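Local coordinates for Lmo0488 protein (Listeria monocytogenes serovar 1/2a, PDB 5TED) that binds shikimate through this effector-binding domain of a LysR-type regulator and, in response, activates transcription of protocatechuate biosynthesis genes, at residues A101-T111 against K130-M141. Residues are numbered along the deposited sequence; the frame is centred on the assembly and turned at random.
Sequences ADYSYIFFSDT and KIGCYVEEDTAM. With SKM ((3R,4S,5R)-3,4,5-trihydroxycyclohex-1-ene-1-carboxylic acid), chain D.
Strands 104-108 and 130-135 are the two parallel strands of a beta-alpha-beta unit in the periplasmic-binding-protein-like effector domain, and their C-terminal ends run into the shikimate pocket. Y105 N donates to K130 O (2.7 Å). Y105 O accepts from G132 N at 2.8 Å and, more weakly, from C133 N; this sharing marks a beta bulge, where the register moves on by one residue between Y105 and I106. Pairing continues with F107 N to C133 O, V135 N to F107 O and S109 N to V135 O. On one face the CG1 arm of I131 lays its terminal CD1 over the F107 ring, 3.8 Å from the centroid, a CH-pi contact, while CG2 meets F107 CB. On the other, I106, beta-branched as suits a buried strand, sends CG1 to the soft sulfur SG of C133 (3.6 Å) and CG2 to V135 CG1 (3.5 Å). Unbranched, flexible M141 bends at chi3 (-73°), bringing CE 3.3 Å from the F108 ring centroid in a CH-pi contact; SD adds a Met-aromatic one. That ring's edge faces E136 O, which accepts from shikimate O7, and both D138 carboxylate oxygens take ligand hydroxyls. T111 OG1 receives S109 OG and donates to E136 OE2 (2.6 Å), on its anti side and 22° out of the carboxylate plane, while E136 OE1 bonds Y11 OH. Helix 115-124 packs on F107 and F108, helix 138-146 lies against I106 and V135, M141 touches strand 152-155, and C133 and Y134 pair in parallel with a strand of the second subunit, extending the sheet across the interface.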
ATOM      1  N   ALA A 101     -24.748   9.608  -8.313  1.00 27.73           N
ATOM      2  CA  ALA A 101     -24.754   9.520  -9.771  1.00 28.94           C
ATOM      3  C   ALA A 101     -24.053  10.702 -10.426  1.00 24.90           C
ATOM      4  O   ALA A 101     -23.381  10.542 -11.450  1.00 29.14           O
ATOM      5  CB  ALA A 101     -26.190   9.404 -10.284  1.00 29.48           C
ATOM      6  N   ASP A 102     -24.200  11.901  -9.861  1.00 31.21           N
ATOM      7  CA  ASP A 102     -23.677  13.096 -10.513  1.00 29.88           C
ATOM      8  C   ASP A 102     -22.164  13.271 -10.364  1.00 33.03           C
ATOM      9  O   ASP A 102     -21.597  14.137 -11.034  1.00 29.45           O
ATOM     10  CB  ASP A 102     -24.379  14.344  -9.974  1.00 27.86           C
ATOM     11  CG  ASP A 102     -25.851  14.414 -10.371  1.00 32.97           C
ATOM     12  OD1 ASP A 102     -26.243  13.789 -11.381  1.00 31.03           O
ATOM     13  OD2 ASP A 102     -26.606  15.117  -9.676  1.00 36.26           O
ATOM     14  N   TYR A 103     -21.497  12.485  -9.521  1.00 27.13           N
ATOM     15  CA  TYR A 103     -20.148  12.813  -9.072  1.00 27.74           C
ATOM     16  C   TYR A 103     -19.090  11.884  -9.652  1.00 24.03           C
ATOM     17  O   TYR A 103     -19.347  10.712  -9.934  1.00 25.88           O
ATOM     18  CB  TYR A 103     -20.094  12.805  -7.549  1.00 24.86           C
ATOM     19  CG  TYR A 103     -21.049  13.817  -6.996  1.00 29.27           C
ATOM     20  CD1 TYR A 103     -20.821  15.173  -7.188  1.00 24.62           C
ATOM     21  CD2 TYR A 103     -22.204  13.429  -6.325  1.00 23.30           C
ATOM     22  CE1 TYR A 103     -21.702  16.115  -6.703  1.00 31.38           C
ATOM     23  CE2 TYR A 103     -23.081  14.364  -5.834  1.00 29.58           C
ATOM     24  CZ  TYR A 103     -22.834  15.702  -6.035  1.00 31.99           C
ATOM     25  OH  TYR A 103     -23.714  16.636  -5.551  1.00 33.59           O
ATOM     26  N   SER A 104     -17.889  12.438  -9.836  1.00 26.32           N
ATOM     27  CA  SER A 104     -16.778  11.707 -10.442  1.00 26.85           C
ATOM     28  C   SER A 104     -16.058  10.816  -9.426  1.00 23.34           C
ATOM     29  O   SER A 104     -15.661  11.273  -8.346  1.00 18.85           O
ATOM     30  CB  SER A 104     -15.781  12.680 -11.075  1.00 22.66           C
ATOM     31  OG  SER A 104     -14.696  11.964 -11.634  1.00 26.20           O
ATOM     32  N   TYR A 105     -15.840   9.552  -9.800  1.00 19.42           N
ATOM     33  CA  TYR A 105     -15.246   8.566  -8.911  1.00 22.52           C
ATOM     34  C   TYR A 105     -13.746   8.435  -9.113  1.00 18.88           C
ATOM     35  O   TYR A 105     -13.224   8.556 -10.227  1.00 18.63           O
ATOM     36  CB  TYR A 105     -15.870   7.189  -9.127  1.00 24.00           C
ATOM     37  CG  TYR A 105     -17.066   6.934  -8.260  1.00 19.47           C
ATOM     38  CD1 TYR A 105     -18.329   7.375  -8.650  1.00 20.40           C
ATOM     39  CD2 TYR A 105     -16.942   6.245  -7.058  1.00 16.21           C
ATOM     40  CE1 TYR A 105     -19.440   7.153  -7.861  1.00 21.16           C
ATOM     41  CE2 TYR A 105     -18.044   6.003  -6.267  1.00 19.70           C
ATOM     42  CZ  TYR A 105     -19.290   6.450  -6.680  1.00 17.77           C
ATOM     43  OH  TYR A 105     -20.371   6.231  -5.890  1.00 20.65           O
ATOM     44  N   ILE A 106     -13.074   8.164  -8.002  1.00 18.49           N
ATOM     45  CA  ILE A 106     -11.774   7.511  -7.976  1.00 16.48           C
ATOM     46  C   ILE A 106     -12.114   6.037  -7.800  1.00 22.55           C
ATOM     47  O   ILE A 106     -12.531   5.609  -6.719  1.00 20.73           O
ATOM     48  CB  ILE A 106     -10.899   8.032  -6.836  1.00 16.16           C
ATOM     49  CG1 ILE A 106     -10.604   9.524  -7.037  1.00 24.11           C
ATOM     50  CG2 ILE A 106      -9.615   7.203  -6.722  1.00 15.89           C
ATOM     51  CD1 ILE A 106     -10.526  10.278  -5.747  1.00 24.77           C
ATOM     52  N   PHE A 107     -11.998   5.275  -8.882  1.00 18.94           N
ATOM     53  CA  PHE A 107     -12.497   3.911  -8.980  1.00 16.68           C
ATOM     54  C   PHE A 107     -11.361   2.908  -8.824  1.00 23.44           C
ATOM     55  O   PHE A 107     -10.207   3.206  -9.143  1.00 20.48           O
ATOM     56  CB  PHE A 107     -13.179   3.706 -10.341  1.00 20.19           C
ATOM     57  CG  PHE A 107     -14.514   3.000 -10.273  1.00 22.27           C
ATOM     58  CD1 PHE A 107     -15.612   3.622  -9.716  1.00 19.00           C
ATOM     59  CD2 PHE A 107     -14.672   1.726 -10.811  1.00 22.60           C
ATOM     60  CE1 PHE A 107     -16.853   2.983  -9.682  1.00 24.22           C
ATOM     61  CE2 PHE A 107     -15.892   1.079 -10.768  1.00 21.92           C
ATOM     62  CZ  PHE A 107     -16.988   1.711 -10.199  1.00 24.30           C
ATOM     63  N   PHE A 108     -11.689   1.720  -8.315  1.00 21.37           N
ATOM     64  CA  PHE A 108     -10.698   0.650  -8.268  1.00 21.95           C
ATOM     65  C   PHE A 108     -10.400   0.132  -9.668  1.00 19.52           C
ATOM     66  O   PHE A 108     -11.306  -0.027 -10.490  1.00 19.68           O
ATOM     67  CB  PHE A 108     -11.189  -0.506  -7.396  1.00 16.98           C
ATOM     68  CG  PHE A 108     -11.028  -0.258  -5.919  1.00 18.95           C
ATOM     69  CD1 PHE A 108      -9.773  -0.220  -5.338  1.00 18.79           C
ATOM     70  CD2 PHE A 108     -12.141  -0.020  -5.118  1.00 17.84           C
ATOM     71  CE1 PHE A 108      -9.624   0.031  -3.976  1.00 20.12           C
ATOM     72  CE2 PHE A 108     -11.995   0.234  -3.767  1.00 18.45           C
ATOM     73  CZ  PHE A 108     -10.741   0.254  -3.196  1.00 13.16           C
ATOM     74  N   SER A 109      -9.123  -0.142  -9.935  1.00 19.86           N
ATOM     75  CA  SER A 109      -8.729  -0.707 -11.220  1.00 27.36           C
ATOM     76  C   SER A 109      -9.236  -2.143 -11.353  1.00 24.84           C
ATOM     77  O   SER A 109      -9.676  -2.766 -10.389  1.00 17.77           O
ATOM     78  CB  SER A 109      -7.211  -0.692 -11.376  1.00 23.82           C
ATOM     79  OG  SER A 109      -6.627  -1.438 -10.330  1.00 37.76           O
ATOM     80  N   ASP A 110      -9.152  -2.666 -12.584  1.00 19.55           N
ATOM     81  CA  ASP A 110      -9.615  -4.013 -12.906  1.00 22.24           C
ATOM     82  C   ASP A 110      -8.881  -5.096 -12.129  1.00 17.97           C
ATOM     83  O   ASP A 110      -9.388  -6.217 -12.035  1.00 24.42           O
ATOM     84  CB  ASP A 110      -9.436  -4.296 -14.399  1.00 26.30           C
ATOM     85  CG  ASP A 110     -10.184  -3.322 -15.276  1.00 40.86           C
ATOM     86  OD1 ASP A 110     -11.172  -2.720 -14.808  1.00 43.73           O
ATOM     87  OD2 ASP A 110      -9.768  -3.143 -16.438  1.00 54.32           O
ATOM     88  N   THR A 111      -7.671  -4.816 -11.640  1.00 21.69           N
ATOM     89  CA  THR A 111      -6.943  -5.804 -10.852  1.00 26.43           C
ATOM     90  C   THR A 111      -7.593  -6.063  -9.494  1.00 22.36           C
ATOM     91  O   THR A 111      -7.263  -7.060  -8.842  1.00 21.74           O
ATOM     92  CB  THR A 111      -5.496  -5.349 -10.653  1.00 26.64           C
ATOM     93  OG1 THR A 111      -5.479  -4.065 -10.013  1.00 22.58           O
ATOM     94  CG2 THR A 111      -4.766  -5.247 -11.992  1.00 28.31           C
ATOM     95  N   LYS A 130     -19.663   7.826 -13.205  1.00 25.77           N
ATOM     96  CA  LYS A 130     -18.645   8.653 -13.854  1.00 30.43           C
ATOM     97  C   LYS A 130     -17.309   8.378 -13.186  1.00 24.88           C
ATOM     98  O   LYS A 130     -17.164   8.597 -11.981  1.00 30.22           O
ATOM     99  CB  LYS A 130     -18.982  10.138 -13.764  1.00 36.55           C
ATOM    100  CG  LYS A 130     -20.260  10.534 -14.473  1.00 47.18           C
ATOM    101  CD  LYS A 130     -20.498  12.023 -14.375  1.00 54.60           C
ATOM    102  CE  LYS A 130     -21.687  12.407 -15.231  1.00 65.60           C
ATOM    103  NZ  LYS A 130     -22.971  11.960 -14.619  1.00 65.97           N
ATOM    104  N   ILE A 131     -16.347   7.877 -13.953  1.00 28.06           N
ATOM    105  CA  ILE A 131     -15.038   7.508 -13.427  1.00 28.09           C
ATOM    106  C   ILE A 131     -14.014   8.534 -13.882  1.00 24.09           C
ATOM    107  O   ILE A 131     -13.768   8.694 -15.085  1.00 23.03           O
ATOM    108  CB  ILE A 131     -14.643   6.089 -13.852  1.00 23.80           C
ATOM    109  CG1 ILE A 131     -15.632   5.099 -13.224  1.00 20.14           C
ATOM    110  CG2 ILE A 131     -13.220   5.785 -13.386  1.00 25.77           C
ATOM    111  CD1 ILE A 131     -15.554   3.681 -13.793  1.00 23.00           C
ATOM    112  N   GLY A 132     -13.417   9.228 -12.918  1.00 20.35           N
ATOM    113  CA  GLY A 132     -12.413  10.229 -13.193  1.00 24.69           C
ATOM    114  C   GLY A 132     -11.026   9.630 -13.319  1.00 23.97           C
ATOM    115  O   GLY A 132     -10.236  10.072 -14.156  1.00 23.99           O
ATOM    116  N   CYS A 133     -10.722   8.616 -12.514  1.00 24.41           N
ATOM    117  CA  CYS A 133      -9.410   7.978 -12.549  1.00 27.17           C
ATOM    118  C   CYS A 133      -9.512   6.606 -11.895  1.00 29.38           C
ATOM    119  O   CYS A 133     -10.506   6.277 -11.243  1.00 22.53           O
ATOM    120  CB  CYS A 133      -8.353   8.828 -11.841  1.00 24.11           C
ATOM    121  SG  CYS A 133      -8.669   9.128 -10.078  1.00 22.06           S
ATOM    122  N   TYR A 134      -8.474   5.797 -12.086  1.00 25.85           N
ATOM    123  CA  TYR A 134      -8.384   4.505 -11.420  1.00 19.50           C
ATOM    124  C   TYR A 134      -7.182   4.480 -10.486  1.00 22.38           C
ATOM    125  O   TYR A 134      -6.152   5.121 -10.749  1.00 16.73           O
ATOM    126  CB  TYR A 134      -8.263   3.344 -12.421  1.00 20.06           C
ATOM    127  CG  TYR A 134      -9.480   3.115 -13.315  1.00 26.43           C
ATOM    128  CD1 TYR A 134     -10.531   2.309 -12.901  1.00 20.95           C
ATOM    129  CD2 TYR A 134      -9.561   3.687 -14.582  1.00 30.31           C
ATOM    130  CE1 TYR A 134     -11.628   2.072 -13.721  1.00 29.08           C
ATOM    131  CE2 TYR A 134     -10.659   3.459 -15.406  1.00 31.09           C
ATOM    132  CZ  TYR A 134     -11.690   2.655 -14.967  1.00 30.59           C
ATOM    133  OH  TYR A 134     -12.784   2.418 -15.758  1.00 27.76           O
ATOM    134  N   VAL A 135      -7.329   3.738  -9.381  1.00 16.43           N
ATOM    135  CA  VAL A 135      -6.227   3.424  -8.471  1.00 17.46           C
ATOM    136  C   VAL A 135      -6.409   1.983  -8.012  1.00 20.72           C
ATOM    137  O   VAL A 135      -7.515   1.433  -8.026  1.00 17.70           O
ATOM    138  CB  VAL A 135      -6.133   4.353  -7.229  1.00 24.63           C
ATOM    139  CG1 VAL A 135      -6.495   5.780  -7.576  1.00 25.21           C
ATOM    140  CG2 VAL A 135      -6.997   3.847  -6.105  1.00 27.44           C
ATOM    141  N   GLU A 136      -5.312   1.380  -7.564  1.00 14.14           N
ATOM    142  CA  GLU A 136      -5.352   0.013  -7.063  1.00 25.90           C
ATOM    143  C   GLU A 136      -5.398  -0.060  -5.543  1.00 25.09           C
ATOM    144  O   GLU A 136      -6.228  -0.779  -4.983  1.00 34.12           O
ATOM    145  CB  GLU A 136      -4.153  -0.788  -7.578  1.00 25.33           C
ATOM    146  CG  GLU A 136      -4.148  -2.210  -7.024  1.00 34.44           C
ATOM    147  CD  GLU A 136      -3.077  -3.088  -7.645  1.00 35.40           C
ATOM    148  OE1 GLU A 136      -2.047  -3.329  -6.976  1.00 36.28           O
ATOM    149  OE2 GLU A 136      -3.267  -3.511  -8.821  1.00 33.49           O
ATOM    150  N   GLU A 137      -4.547   0.689  -4.865  1.00 20.11           N
ATOM    151  CA  GLU A 137      -4.367   0.547  -3.429  1.00 17.35           C
ATOM    152  C   GLU A 137      -5.166   1.603  -2.659  1.00 17.90           C
ATOM    153  O   GLU A 137      -5.436   2.696  -3.159  1.00 14.62           O
ATOM    154  CB  GLU A 137      -2.876   0.607  -3.106  1.00 17.55           C
ATOM    155  CG  GLU A 137      -2.551   0.456  -1.663  1.00 16.77           C
ATOM    156  CD  GLU A 137      -2.398   1.780  -0.985  1.00 17.48           C
ATOM    157  OE1 GLU A 137      -2.345   2.801  -1.711  1.00 21.75           O
ATOM    158  OE2 GLU A 137      -2.335   1.797   0.260  1.00 24.19           O
ATOM    159  N   ASP A 138      -5.545   1.262  -1.420  1.00 16.36           N
ATOM    160  CA  ASP A 138      -6.581   2.029  -0.726  1.00 16.92           C
ATOM    161  C   ASP A 138      -6.068   3.364  -0.222  1.00 14.84           C
ATOM    162  O   ASP A 138      -6.807   4.351  -0.245  1.00 16.31           O
ATOM    163  CB  ASP A 138      -7.157   1.211   0.425  1.00 11.79           C
ATOM    164  CG  ASP A 138      -7.532  -0.184  -0.013  1.00 15.71           C
ATOM    165  OD1 ASP A 138      -6.611  -1.011  -0.143  1.00 11.87           O
ATOM    166  OD2 ASP A 138      -8.728  -0.426  -0.267  1.00 11.11           O
ATOM    167  N   THR A 139      -4.820   3.432   0.255  1.00 11.02           N
ATOM    168  CA  THR A 139      -4.381   4.729   0.760  1.00 14.44           C
ATOM    169  C   THR A 139      -4.261   5.738  -0.375  1.00 13.25           C
ATOM    170  O   THR A 139      -4.564   6.917  -0.169  1.00 12.44           O
ATOM    171  CB  THR A 139      -3.070   4.617   1.551  1.00 17.86           C
ATOM    172  OG1 THR A 139      -1.986   4.407   0.657  1.00 20.48           O
ATOM    173  CG2 THR A 139      -3.139   3.427   2.492  1.00 10.64           C
ATOM    174  N   ALA A 140      -3.875   5.292  -1.585  1.00 12.46           N
ATOM    175  CA  ALA A 140      -3.867   6.193  -2.739  1.00 15.18           C
ATOM    176  C   ALA A 140      -5.274   6.700  -3.048  1.00 20.31           C
ATOM    177  O   ALA A 140      -5.452   7.844  -3.488  1.00 16.59           O
ATOM    178  CB  ALA A 140      -3.276   5.490  -3.961  1.00 15.24           C
ATOM    179  N   MET A 141      -6.286   5.856  -2.836  1.00 13.35           N
ATOM    180  CA  MET A 141      -7.665   6.256  -3.098  1.00 15.56           C
ATOM    181  C   MET A 141      -8.129   7.327  -2.116  1.00 11.81           C
ATOM    182  O   MET A 141      -8.592   8.398  -2.522  1.00 16.48           O
ATOM    183  CB  MET A 141      -8.577   5.028  -3.046  1.00 12.34           C
ATOM    184  CG  MET A 141     -10.080   5.323  -3.242  1.00 16.03           C
ATOM    185  SD  MET A 141     -10.989   3.773  -3.487  1.00 16.46           S
ATOM    186  CE  MET A 141     -10.541   3.255  -5.125  1.00 13.50           C
TER
HETATM  187  O12 SKM D 401      -6.921  -3.202  -1.405  1.00 15.27           O
HETATM  188  C8  SKM D 401      -7.678  -2.819  -2.550  1.00 15.96           C
HETATM  189  C6  SKM D 401      -7.182  -3.386  -3.697  1.00 13.02           C
HETATM  190  O7  SKM D 401      -7.949  -3.007  -4.840  1.00 16.36           O
HETATM  191  C5  SKM D 401      -7.200  -5.038  -3.680  1.00 12.35           C
HETATM  192  C4  SKM D 401      -8.507  -5.590  -3.303  1.00 17.90           C
HETATM  193  C1  SKM D 401      -8.887  -7.045  -3.616  1.00 17.30           C
HETATM  194  O2  SKM D 401      -8.246  -7.663  -4.514  1.00 19.67           O
HETATM  195  O3  SKM D 401      -9.842  -7.603  -2.995  1.00 18.72           O
HETATM  196  C10 SKM D 401      -9.531  -4.667  -2.486  1.00 13.27           C
HETATM  197  C9  SKM D 401      -9.288  -3.267  -2.319  1.00 16.11           C
HETATM  198  O11 SKM D 401      -9.655  -2.913  -1.045  1.00 14.29           O
HETATM  199  O   HOH W   1     -21.141   8.893 -10.768  1.00 26.08           O